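Local coordinates for separin (Saccharomyces cerevisiae, PDB 5U1T), which cleaves the Scc1 subunit of cohesin as a caspase-like cysteine protease, releasing sister chromatids at the onset of anaphase, and is held inactive by securin until then, at residues L170-T176 against Y200-L206; V832-H837 against K858-F863; I1283-V1289 against F1313-L1318. All blocks are in the same frame, centred on the assembly; numbering follows the deposited sequence.

Contact 1 (L170-T176 against Y200-L206); sequences LKAHALT and YIKQFKL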
loop_
_atom_site.group_PDB
_atom_site.type_symbol
_atom_site.label_atom_id
_atom_site.label_comp_id
_atom_site.label_asym_id
_atom_site.label_seq_id
_atom_site.Cartn_x
_atom_site.Cartn_y
_atom_site.Cartn_z
ATOM N N LEU A 170 -45.714 -37.497 23.578
ATOM C CA LEU A 170 -46.018 -37.862 24.959
ATOM C C LEU A 170 -46.614 -39.252 25.017
ATOM O O LEU A 170 -47.451 -39.594 24.192
ATOM C CB LEU A 170 -46.981 -36.858 25.589
ATOM C CG LEU A 170 -47.456 -37.270 26.982
ATOM C CD1 LEU A 170 -46.295 -37.247 27.978
ATOM C CD2 LEU A 170 -48.607 -36.403 27.457
ATOM N N LYS A 171 -46.142 -40.062 25.958
ATOM C CA LYS A 171 -46.633 -41.422 26.113
ATOM C C LYS A 171 -47.944 -41.420 26.888
ATOM O O LYS A 171 -47.953 -41.424 28.123
ATOM C CB LYS A 171 -45.595 -42.292 26.815
ATOM C CG LYS A 171 -44.275 -42.419 26.072
ATOM C CD LYS A 171 -44.373 -43.388 24.901
ATOM C CE LYS A 171 -42.999 -43.748 24.352
ATOM N NZ LYS A 171 -43.038 -44.950 23.459
ATOM N N ALA A 172 -49.048 -41.433 26.147
ATOM C CA ALA A 172 -50.387 -41.303 26.707
ATOM C C ALA A 172 -50.709 -42.401 27.704
ATOM O O ALA A 172 -50.746 -42.148 28.909
ATOM C CB ALA A 172 -51.417 -41.295 25.591
ATOM N N HIS A 173 -50.958 -43.608 27.191
ATOM C CA HIS A 173 -51.320 -44.758 28.016
ATOM C C HIS A 173 -50.481 -44.838 29.294
ATOM O O HIS A 173 -51.013 -45.057 30.369
ATOM C CB HIS A 173 -51.186 -46.061 27.222
ATOM C CG HIS A 173 -51.667 -47.257 27.974
ATOM N ND1 HIS A 173 -52.991 -47.424 28.333
ATOM C CD2 HIS A 173 -51.000 -48.319 28.492
ATOM C CE1 HIS A 173 -53.120 -48.547 29.021
ATOM N NE2 HIS A 173 -51.929 -49.107 29.136
ATOM N N ALA A 174 -49.176 -44.609 29.180
ATOM C CA ALA A 174 -48.292 -44.620 30.349
ATOM C C ALA A 174 -48.671 -43.544 31.362
ATOM O O ALA A 174 -49.007 -43.860 32.511
ATOM C CB ALA A 174 -46.864 -44.455 29.928
ATOM N N LEU A 175 -48.627 -42.284 30.933
ATOM C CA LEU A 175 -48.946 -41.149 31.802
ATOM C C LEU A 175 -50.337 -41.256 32.457
ATOM O O LEU A 175 -50.498 -40.979 33.649
ATOM C CB LEU A 175 -48.849 -39.835 31.018
ATOM C CG LEU A 175 -49.270 -38.572 31.776
ATOM C CD1 LEU A 175 -48.342 -38.300 32.936
ATOM C CD2 LEU A 175 -49.345 -37.364 30.870
ATOM N N THR A 176 -51.338 -41.654 31.679
ATOM C CA THR A 176 -52.701 -41.655 32.184
ATOM C C THR A 176 -52.893 -42.856 33.102
ATOM O O THR A 176 -53.664 -42.805 34.064
ATOM C CB THR A 176 -53.733 -41.677 31.038
ATOM O OG1 THR A 176 -53.817 -42.998 30.489
ATOM C CG2 THR A 176 -53.345 -40.694 29.923
ATOM N N TYR A 200 -57.847 -36.987 30.709
ATOM C CA TYR A 200 -56.797 -37.504 29.825
ATOM C C TYR A 200 -57.352 -38.544 28.859
ATOM O O TYR A 200 -57.080 -38.495 27.655
ATOM C CB TYR A 200 -55.630 -38.103 30.628
ATOM C CG TYR A 200 -54.614 -37.087 31.125
ATOM C CD1 TYR A 200 -54.751 -35.738 30.833
ATOM C CD2 TYR A 200 -53.515 -37.483 31.884
ATOM C CE1 TYR A 200 -53.829 -34.809 31.290
ATOM C CE2 TYR A 200 -52.589 -36.565 32.342
ATOM C CZ TYR A 200 -52.752 -35.228 32.042
ATOM O OH TYR A 200 -51.840 -34.303 32.491
ATOM N N ILE A 201 -58.137 -39.468 29.392
ATOM C CA ILE A 201 -58.734 -40.537 28.600
ATOM C C ILE A 201 -59.632 -40.004 27.466
ATOM O O ILE A 201 -59.672 -40.580 26.372
ATOM C CB ILE A 201 -59.525 -41.499 29.513
ATOM C CG1 ILE A 201 -58.549 -42.476 30.177
ATOM C CG2 ILE A 201 -60.591 -42.236 28.740
ATOM C CD1 ILE A 201 -59.143 -43.807 30.512
ATOM N N LYS A 202 -60.328 -38.898 27.717
ATOM C CA LYS A 202 -61.047 -38.199 26.653
ATOM C C LYS A 202 -60.056 -37.521 25.721
ATOM O O LYS A 202 -60.155 -37.635 24.499
ATOM C CB LYS A 202 -62.016 -37.160 27.233
ATOM C CG LYS A 202 -62.894 -36.454 26.195
ATOM C CD LYS A 202 -64.361 -36.838 26.355
ATOM C CE LYS A 202 -65.234 -36.166 25.301
ATOM N NZ LYS A 202 -66.648 -36.674 25.315
ATOM N N GLN A 203 -59.092 -36.827 26.315
ATOM C CA GLN A 203 -58.140 -36.013 25.578
ATOM C C GLN A 203 -57.297 -36.813 24.610
ATOM O O GLN A 203 -56.924 -36.333 23.531
ATOM C CB GLN A 203 -57.220 -35.296 26.555
ATOM C CG GLN A 203 -56.480 -34.108 25.978
ATOM C CD GLN A 203 -56.047 -33.177 27.081
ATOM O OE1 GLN A 203 -56.625 -33.208 28.173
ATOM N NE2 GLN A 203 -55.025 -32.359 26.824
ATOM N N PHE A 204 -56.978 -38.033 25.010
ATOM C CA PHE A 204 -56.046 -38.830 24.242
ATOM C C PHE A 204 -56.758 -39.970 23.565
ATOM O O PHE A 204 -56.132 -40.819 22.927
ATOM C CB PHE A 204 -54.931 -39.324 25.151
ATOM C CG PHE A 204 -54.114 -38.208 25.723
ATOM C CD1 PHE A 204 -53.751 -37.135 24.922
ATOM C CD2 PHE A 204 -53.751 -38.200 27.059
ATOM C CE1 PHE A 204 -53.023 -36.096 25.427
ATOM C CE2 PHE A 204 -53.014 -37.155 27.575
ATOM C CZ PHE A 204 -52.651 -36.099 26.754
ATOM N N LYS A 205 -58.085 -39.937 23.678
ATOM C CA LYS A 205 -58.962 -40.924 23.073
ATOM C C LYS A 205 -58.548 -42.316 23.534
ATOM O O LYS A 205 -58.333 -43.205 22.714
ATOM C CB LYS A 205 -58.923 -40.836 21.542
ATOM C CG LYS A 205 -58.675 -39.440 20.967
ATOM C CD LYS A 205 -59.835 -38.504 21.234
ATOM C CE LYS A 205 -59.861 -37.394 20.197
ATOM N NZ LYS A 205 -59.906 -37.929 18.807
ATOM N N LEU A 206 -58.413 -42.499 24.842
ATOM C CA LEU A 206 -58.000 -43.788 25.376
ATOM C C LEU A 206 -59.234 -44.603 25.724
ATOM O O LEU A 206 -60.275 -44.036 26.063
ATOM C CB LEU A 206 -57.080 -43.606 26.597
ATOM C CG LEU A 206 -55.772 -42.826 26.334
ATOM C CD1 LEU A 206 -54.836 -42.897 27.518
ATOM C CD2 LEU A 206 -55.059 -43.315 25.088
#
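Thr176 pushes its methyl into the opposing segment, between Tyr200, Phe204 and Leu206. Thr176 CG2 lies 3.5 Å from Tyr200 CB, the two side chains crossing at a slant. Thr176 CG2 also meets the edge of the Phe204 ring, near the ring plane, 3.8 Å from CD2. Leu206 and Thr176 reach toward each other tip to tip, Leu206 CD1 beside both CG2 and OG1 of Thr176. With chi1 at 77°, Thr176 OG1 stands between its own backbone N and carbonyl carbon, turned back toward the helix, where it makes a weak hydrogen bond to His173 O. That leaves CG2 as the branch that enters the aromatic side of the contact.

One turn earlier Ala172 sets its CB 4.1 Å from Phe204 CB, a short side chain against the root of the ring. Leu170 crosses Phe204 at about a right angle and touches the far end of the ring through CD2, 4.1 Å from CZ. On the Tyr200 side, Leu175 CD2 lies 3.7 Å from CE2. Tyr200 in turn receives Phe204 CE2 over one face. Leu206 can face Ala172 and Thr176 because the chain turns at Lys205, the positive-phi residue of a Schellman motif that ends helix 190-203.

The contact thus joins the start of helix 172-185 to the C-terminal end of helix 190-203. Lys171 forms a salt bridge to the other protein chain, which also touches His173 and Ala174. Phe157 of helix 146-158 packs on both Leu175 and Tyr200, and Tyr200 OH is hydrogen-bonded to Asp160.

Contact 2 (V832-H837 against K858-F863); sequences VYRCLH and KANKAF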
loop_
_atom_site.group_PDB
_atom_site.type_symbol
_atom_site.label_atom_id
_atom_site.label_comp_id
_atom_site.label_asym_id
_atom_site.label_seq_id
_atom_site.Cartn_x
_atom_site.Cartn_y
_atom_site.Cartn_z
ATOM N N VAL A 832 10.653 -7.174 -1.535
ATOM C CA VAL A 832 12.094 -7.260 -1.643
ATOM C C VAL A 832 12.504 -7.565 -3.082
ATOM O O VAL A 832 13.397 -6.907 -3.626
ATOM C CB VAL A 832 12.651 -8.318 -0.679
ATOM C CG1 VAL A 832 14.125 -8.557 -0.914
ATOM C CG2 VAL A 832 12.418 -7.872 0.748
ATOM N N TYR A 833 11.845 -8.531 -3.716
ATOM C CA TYR A 833 12.170 -8.844 -5.101
ATOM C C TYR A 833 11.958 -7.637 -6.013
ATOM O O TYR A 833 12.877 -7.230 -6.712
ATOM C CB TYR A 833 11.357 -10.017 -5.657
ATOM C CG TYR A 833 11.681 -10.177 -7.127
ATOM C CD1 TYR A 833 12.958 -10.573 -7.521
ATOM C CD2 TYR A 833 10.760 -9.837 -8.119
ATOM C CE1 TYR A 833 13.299 -10.667 -8.845
ATOM C CE2 TYR A 833 11.099 -9.925 -9.454
ATOM C CZ TYR A 833 12.373 -10.342 -9.810
ATOM O OH TYR A 833 12.740 -10.443 -11.136
ATOM N N ARG A 834 10.751 -7.080 -6.014
ATOM C CA ARG A 834 10.424 -5.984 -6.910
ATOM C C ARG A 834 11.378 -4.812 -6.750
ATOM O O ARG A 834 11.762 -4.181 -7.751
ATOM C CB ARG A 834 8.994 -5.495 -6.693
ATOM C CG ARG A 834 7.929 -6.422 -7.178
ATOM C CD ARG A 834 8.140 -6.820 -8.615
ATOM N NE ARG A 834 7.133 -7.788 -9.018
ATOM C CZ ARG A 834 5.964 -7.466 -9.569
ATOM N NH1 ARG A 834 5.670 -6.196 -9.800
ATOM N NH2 ARG A 834 5.089 -8.416 -9.899
ATOM N N CYS A 835 11.772 -4.523 -5.516
ATOM C CA CYS A 835 12.682 -3.413 -5.287
ATOM C C CYS A 835 14.069 -3.724 -5.841
ATOM O O CYS A 835 14.712 -2.867 -6.438
ATOM C CB CYS A 835 12.784 -3.082 -3.806
ATOM S SG CYS A 835 11.369 -2.226 -3.138
ATOM N N LEU A 836 14.529 -4.953 -5.637
ATOM C CA LEU A 836 15.823 -5.343 -6.168
ATOM C C LEU A 836 15.823 -5.357 -7.702
ATOM O O LEU A 836 16.856 -5.091 -8.319
ATOM C CB LEU A 836 16.239 -6.710 -5.630
ATOM C CG LEU A 836 16.717 -6.693 -4.175
ATOM C CD1 LEU A 836 17.001 -8.110 -3.678
ATOM C CD2 LEU A 836 17.933 -5.792 -4.036
ATOM N N HIS A 837 14.673 -5.669 -8.302
ATOM C CA HIS A 837 14.539 -5.688 -9.749
ATOM C C HIS A 837 14.637 -4.281 -10.275
ATOM O O HIS A 837 15.279 -4.044 -11.290
ATOM C CB HIS A 837 13.210 -6.312 -10.170
ATOM C CG HIS A 837 12.860 -6.109 -11.621
ATOM N ND1 HIS A 837 13.470 -6.805 -12.644
ATOM C CD2 HIS A 837 11.928 -5.323 -12.208
ATOM C CE1 HIS A 837 12.935 -6.445 -13.796
ATOM N NE2 HIS A 837 11.991 -5.551 -13.557
ATOM N N LYS A 858 21.277 -10.626 -5.997
ATOM C CA LYS A 858 20.288 -10.518 -4.943
ATOM C C LYS A 858 18.884 -10.693 -5.535
ATOM O O LYS A 858 18.098 -11.486 -5.005
ATOM C CB LYS A 858 20.410 -9.185 -4.194
ATOM C CG LYS A 858 21.623 -9.094 -3.281
ATOM C CD LYS A 858 21.629 -7.823 -2.460
ATOM C CE LYS A 858 22.928 -7.711 -1.672
ATOM N NZ LYS A 858 23.025 -6.480 -0.843
ATOM N N ALA A 859 18.573 -10.004 -6.638
ATOM C CA ALA A 859 17.225 -10.091 -7.209
ATOM C C ALA A 859 16.887 -11.528 -7.597
ATOM O O ALA A 859 15.760 -11.995 -7.385
ATOM C CB ALA A 859 17.080 -9.177 -8.405
ATOM N N ASN A 860 17.873 -12.228 -8.151
ATOM C CA ASN A 860 17.665 -13.600 -8.578
ATOM C C ASN A 860 17.444 -14.533 -7.396
ATOM O O ASN A 860 16.612 -15.433 -7.448
ATOM C CB ASN A 860 18.843 -14.087 -9.403
ATOM C CG ASN A 860 18.828 -13.547 -10.806
ATOM O OD1 ASN A 860 17.857 -12.934 -11.239
ATOM N ND2 ASN A 860 19.905 -13.788 -11.534
ATOM N N LYS A 861 18.197 -14.309 -6.325
ATOM C CA LYS A 861 17.990 -15.036 -5.082
ATOM C C LYS A 861 16.594 -14.788 -4.543
ATOM O O LYS A 861 15.858 -15.726 -4.253
ATOM C CB LYS A 861 19.021 -14.613 -4.053
ATOM C CG LYS A 861 19.320 -15.668 -3.022
ATOM C CD LYS A 861 20.793 -15.595 -2.647
ATOM C CE LYS A 861 21.680 -15.566 -3.920
ATOM N NZ LYS A 861 23.031 -14.926 -3.683
ATOM N N ALA A 862 16.241 -13.510 -4.419
ATOM C CA ALA A 862 14.945 -13.088 -3.908
ATOM C C ALA A 862 13.779 -13.758 -4.631
ATOM O O ALA A 862 12.774 -14.078 -4.008
ATOM C CB ALA A 862 14.821 -11.576 -3.999
ATOM N N PHE A 863 13.928 -13.978 -5.934
ATOM C CA PHE A 863 12.897 -14.607 -6.772
ATOM C C PHE A 863 12.521 -16.025 -6.322
ATOM O O PHE A 863 11.380 -16.478 -6.521
ATOM C CB PHE A 863 13.367 -14.646 -8.241
ATOM C CG PHE A 863 12.302 -15.033 -9.210
ATOM C CD1 PHE A 863 11.287 -14.152 -9.526
ATOM C CD2 PHE A 863 12.325 -16.269 -9.819
ATOM C CE1 PHE A 863 10.296 -14.512 -10.416
ATOM C CE2 PHE A 863 11.344 -16.634 -10.715
ATOM C CZ PHE A 863 10.323 -15.761 -11.012
#
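Tyr833 and Phe863 form an edge-to-face pair, the edge of Phe863 turned to the face of Tyr833, with ring planes at 59° and centroids 5.4 Å apart. Both side chains place CG opposite the backbone N, and they run side by side in the same direction from their two helices. Phe863 CD1 sits 4.0 Å from Tyr833 CZ, above the phenol ring and displaced toward its rim. His837 CB, one turn further along the helix of Tyr833, lies over the opposite face, so the phenol ring is held between a neighbour of its own helix and one across the contact.

The CD1/CE1 edge of Tyr833 faces the carbonyl of Ala859, whose O lies near the ring plane, and the CB of Ala862 is also close to this edge.

Leu836 adopts a different first torsion. Its CG stands opposite the carbonyl carbon (chi1 -75°) and the chain then extends, bringing Leu836 CD1 to 3.6 Å from Lys858 CB. Leu836 CB meets Ala859 CB at 3.8 Å, while CD1 also touches Ala862 CB. Lys858 contributes the root of its side chain here; beyond CG the chain is extended and its amino end leads away from helix 829-845.

The small side chains of Ala859 and Ala862 are consistent with the close approach of the two antiparallel helices: the axes of segments 832-837 and 858-863 come within 8.6 Å, at an angle of 156°. Phe878 of helix 872-881 stacks on Phe863 and touches Tyr833, while His837 ND1 is hydrogen-bonded to Asp881. Chemically, then, the helical hairpin is joined here by apolar and aromatic contacts, and polar side chains such as Arg834, His837 and Asn860 find partners in or just beyond helix 872-881.

Contact 3 (I1283-V1289 against F1313-L1318); sequences IKVEDWV and FVLDIL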
loop_
_atom_site.group_PDB
_atom_site.type_symbol
_atom_site.label_atom_id
_atom_site.label_comp_id
_atom_site.label_asym_id
_atom_site.label_seq_id
_atom_site.Cartn_x
_atom_site.Cartn_y
_atom_site.Cartn_z
ATOM N N ILE A 1283 29.298 20.947 -59.370
ATOM C CA ILE A 1283 28.899 21.140 -57.974
ATOM C C ILE A 1283 29.738 22.219 -57.308
ATOM O O ILE A 1283 30.946 22.101 -57.238
ATOM C CB ILE A 1283 29.043 19.861 -57.150
ATOM C CG1 ILE A 1283 28.139 18.783 -57.693
ATOM C CG2 ILE A 1283 28.714 20.116 -55.707
ATOM C CD1 ILE A 1283 28.512 17.437 -57.159
ATOM N N LYS A 1284 29.098 23.262 -56.799
ATOM C CA LYS A 1284 29.835 24.323 -56.136
ATOM C C LYS A 1284 29.846 24.102 -54.622
ATOM O O LYS A 1284 28.826 23.774 -54.023
ATOM C CB LYS A 1284 29.245 25.691 -56.509
ATOM C CG LYS A 1284 29.325 26.024 -58.042
ATOM C CD LYS A 1284 30.653 26.717 -58.495
ATOM C CE LYS A 1284 30.652 27.039 -60.016
ATOM N NZ LYS A 1284 31.528 28.215 -60.463
ATOM N N VAL A 1285 31.026 24.245 -54.027
ATOM C CA VAL A 1285 31.244 24.027 -52.599
ATOM C C VAL A 1285 30.992 25.312 -51.824
ATOM O O VAL A 1285 31.263 26.382 -52.325
ATOM C CB VAL A 1285 32.686 23.534 -52.345
ATOM C CG1 VAL A 1285 33.027 23.604 -50.910
ATOM C CG2 VAL A 1285 32.859 22.120 -52.835
ATOM N N GLU A 1286 30.455 25.215 -50.619
ATOM C CA GLU A 1286 30.222 26.392 -49.773
ATOM C C GLU A 1286 31.500 27.176 -49.436
ATOM O O GLU A 1286 32.589 26.607 -49.372
ATOM C CB GLU A 1286 29.527 25.958 -48.484
ATOM C CG GLU A 1286 28.025 25.891 -48.594
ATOM C CD GLU A 1286 27.360 27.143 -48.044
ATOM O OE1 GLU A 1286 27.774 27.618 -46.953
ATOM O OE2 GLU A 1286 26.422 27.650 -48.700
ATOM N N ASP A 1287 31.361 28.476 -49.208
ATOM C CA ASP A 1287 32.526 29.326 -48.981
ATOM C C ASP A 1287 33.346 28.905 -47.773
ATOM O O ASP A 1287 34.581 28.967 -47.817
ATOM C CB ASP A 1287 32.120 30.786 -48.794
ATOM C CG ASP A 1287 31.819 31.480 -50.092
ATOM O OD1 ASP A 1287 32.021 30.867 -51.157
ATOM O OD2 ASP A 1287 31.376 32.640 -50.052
ATOM N N TRP A 1288 32.679 28.485 -46.699
ATOM C CA TRP A 1288 33.394 28.244 -45.455
ATOM C C TRP A 1288 34.304 27.045 -45.608
ATOM O O TRP A 1288 35.266 26.906 -44.863
ATOM C CB TRP A 1288 32.437 28.041 -44.280
ATOM C CG TRP A 1288 31.618 26.790 -44.346
ATOM C CD1 TRP A 1288 30.379 26.670 -44.886
ATOM C CD2 TRP A 1288 31.976 25.480 -43.862
ATOM N NE1 TRP A 1288 29.934 25.376 -44.769
ATOM C CE2 TRP A 1288 30.892 24.622 -44.147
ATOM C CE3 TRP A 1288 33.099 24.951 -43.212
ATOM C CZ2 TRP A 1288 30.890 23.263 -43.801
ATOM C CZ3 TRP A 1288 33.099 23.589 -42.874
ATOM C CH2 TRP A 1288 32.001 22.766 -43.175
ATOM N N VAL A 1289 34.007 26.183 -46.576
ATOM C CA VAL A 1289 34.864 25.033 -46.864
ATOM C C VAL A 1289 36.128 25.487 -47.593
ATOM O O VAL A 1289 37.239 25.049 -47.278
ATOM C CB VAL A 1289 34.135 23.980 -47.715
ATOM C CG1 VAL A 1289 35.076 22.841 -48.116
ATOM C CG2 VAL A 1289 32.901 23.448 -46.972
ATOM N N PHE A 1313 38.186 15.928 -47.975
ATOM C CA PHE A 1313 36.927 16.475 -47.548
ATOM C C PHE A 1313 36.164 17.037 -48.738
ATOM O O PHE A 1313 34.980 16.737 -48.925
ATOM C CB PHE A 1313 37.151 17.549 -46.480
ATOM C CG PHE A 1313 35.887 18.146 -45.967
ATOM C CD1 PHE A 1313 34.926 17.337 -45.361
ATOM C CD2 PHE A 1313 35.643 19.497 -46.095
ATOM C CE1 PHE A 1313 33.735 17.873 -44.890
ATOM C CE2 PHE A 1313 34.464 20.049 -45.625
ATOM C CZ PHE A 1313 33.500 19.233 -45.025
ATOM N N VAL A 1314 36.853 17.837 -49.555
ATOM C CA VAL A 1314 36.215 18.464 -50.699
ATOM C C VAL A 1314 35.839 17.419 -51.772
ATOM O O VAL A 1314 34.717 17.423 -52.291
ATOM C CB VAL A 1314 37.116 19.569 -51.292
ATOM C CG1 VAL A 1314 36.406 20.278 -52.424
ATOM C CG2 VAL A 1314 37.465 20.571 -50.200
ATOM N N LEU A 1315 36.765 16.519 -52.080
ATOM C CA LEU A 1315 36.463 15.410 -52.967
ATOM C C LEU A 1315 35.237 14.639 -52.478
ATOM O O LEU A 1315 34.379 14.250 -53.267
ATOM C CB LEU A 1315 37.660 14.472 -53.081
ATOM C CG LEU A 1315 38.937 15.040 -53.685
ATOM C CD1 LEU A 1315 39.953 13.950 -53.931
ATOM C CD2 LEU A 1315 38.625 15.775 -54.956
ATOM N N ASP A 1316 35.150 14.435 -51.166
ATOM C CA ASP A 1316 34.009 13.747 -50.597
ATOM C C ASP A 1316 32.723 14.537 -50.844
ATOM O O ASP A 1316 31.732 13.959 -51.251
ATOM C CB ASP A 1316 34.209 13.487 -49.109
ATOM C CG ASP A 1316 34.982 12.216 -48.832
ATOM O OD1 ASP A 1316 35.230 11.434 -49.766
ATOM O OD2 ASP A 1316 35.331 11.983 -47.663
ATOM N N ILE A 1317 32.730 15.847 -50.625
ATOM C CA ILE A 1317 31.538 16.648 -50.896
ATOM C C ILE A 1317 31.062 16.445 -52.328
ATOM O O ILE A 1317 29.876 16.218 -52.573
ATOM C CB ILE A 1317 31.768 18.152 -50.690
ATOM C CG1 ILE A 1317 32.226 18.458 -49.255
ATOM C CG2 ILE A 1317 30.503 18.935 -51.069
ATOM C CD1 ILE A 1317 32.338 19.955 -48.927
ATOM N N LEU A 1318 31.983 16.507 -53.277
ATOM C CA LEU A 1318 31.619 16.318 -54.668
ATOM C C LEU A 1318 31.165 14.894 -54.937
ATOM O O LEU A 1318 30.234 14.680 -55.702
ATOM C CB LEU A 1318 32.795 16.679 -55.572
ATOM C CG LEU A 1318 33.364 18.061 -55.279
ATOM C CD1 LEU A 1318 34.629 18.294 -56.096
ATOM C CD2 LEU A 1318 32.314 19.124 -55.554
#
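Val1289 is buried among three side chains of the helix opposite, Phe1313, Val1314 and Ile1317, and forms the close-packed end of the contact. With chi1 at 175°, its CG1 lies opposite the backbone N and comes 3.8 Å from Phe1313 CE2, the two side chains crossing at a slant. The Val1289 and Val1314 side chains slide past each other in opposite directions, Val1289 CG1 3.9 Å from Val1314 CG2. The other branch of Val1289, CG2, reaches toward Ile1317 tip to tip and lies 4.0 Å from CD1. An alanine here would lack both of these methyls, which would probably open a gap between Phe1313, Val1314 and Ile1317 and leave the phenyl ring freer to turn. Beside this group Trp1288 makes a more distant approach, CH2 to Phe1313 CZ at 4.3 Å, while Val1289 CG2 lies over the centre of one face of the indole.

Further back, Val1285 crosses Val1314 and Leu1318 at about a right angle, with CG2 4.0 Å from Val1314 CG1. At the other end Ile1283 and Leu1318 slide past each other in opposite directions. Ile1283 CB and Leu1318 CD2 are 3.7 Å apart, and Ile1283 CD1 rests 3.6 Å from the carbonyl O of Leu1318. Here Ile1283 has Leu1318 alone as its partner across the contact and is partly exposed, and the next residue, Lys1284, is exposed, its side chain in a cation-pi contact with Tyr1263.

The extended residues before helix 1287-1294 and its first turn are thereby laid along helix 1303-1320 within the family C50 region. Residues 964-966 lie alongside the extended part, with backbone hydrogen bonds to Lys1284 and Glu1286; Trp1288 is hydrogen-bonded to Pro963 O and packs against strand 1157-1163.

How the contacts relate
The three contacts follow one another along the chain without overlap and share no helix or strand. Contact 1 joins helices 172-185 and 190-203, and contact 2 joins helices 829-845 and 849-863 nearer the chain's centre. Contact 3 joins the segment leading into helix 1287-1294 to helix 1303-1320, within the family C50 range. Centres of contacts 1 and 2 lie 82 Å apart, those of contacts 2 and 3 58 Å, and those of contacts 1 and 3 132 Å, on opposite sides of the chain's centre. Each joins elements close in sequence, so the three report on separate parts of an elongated, largely helical molecule, and none touches another.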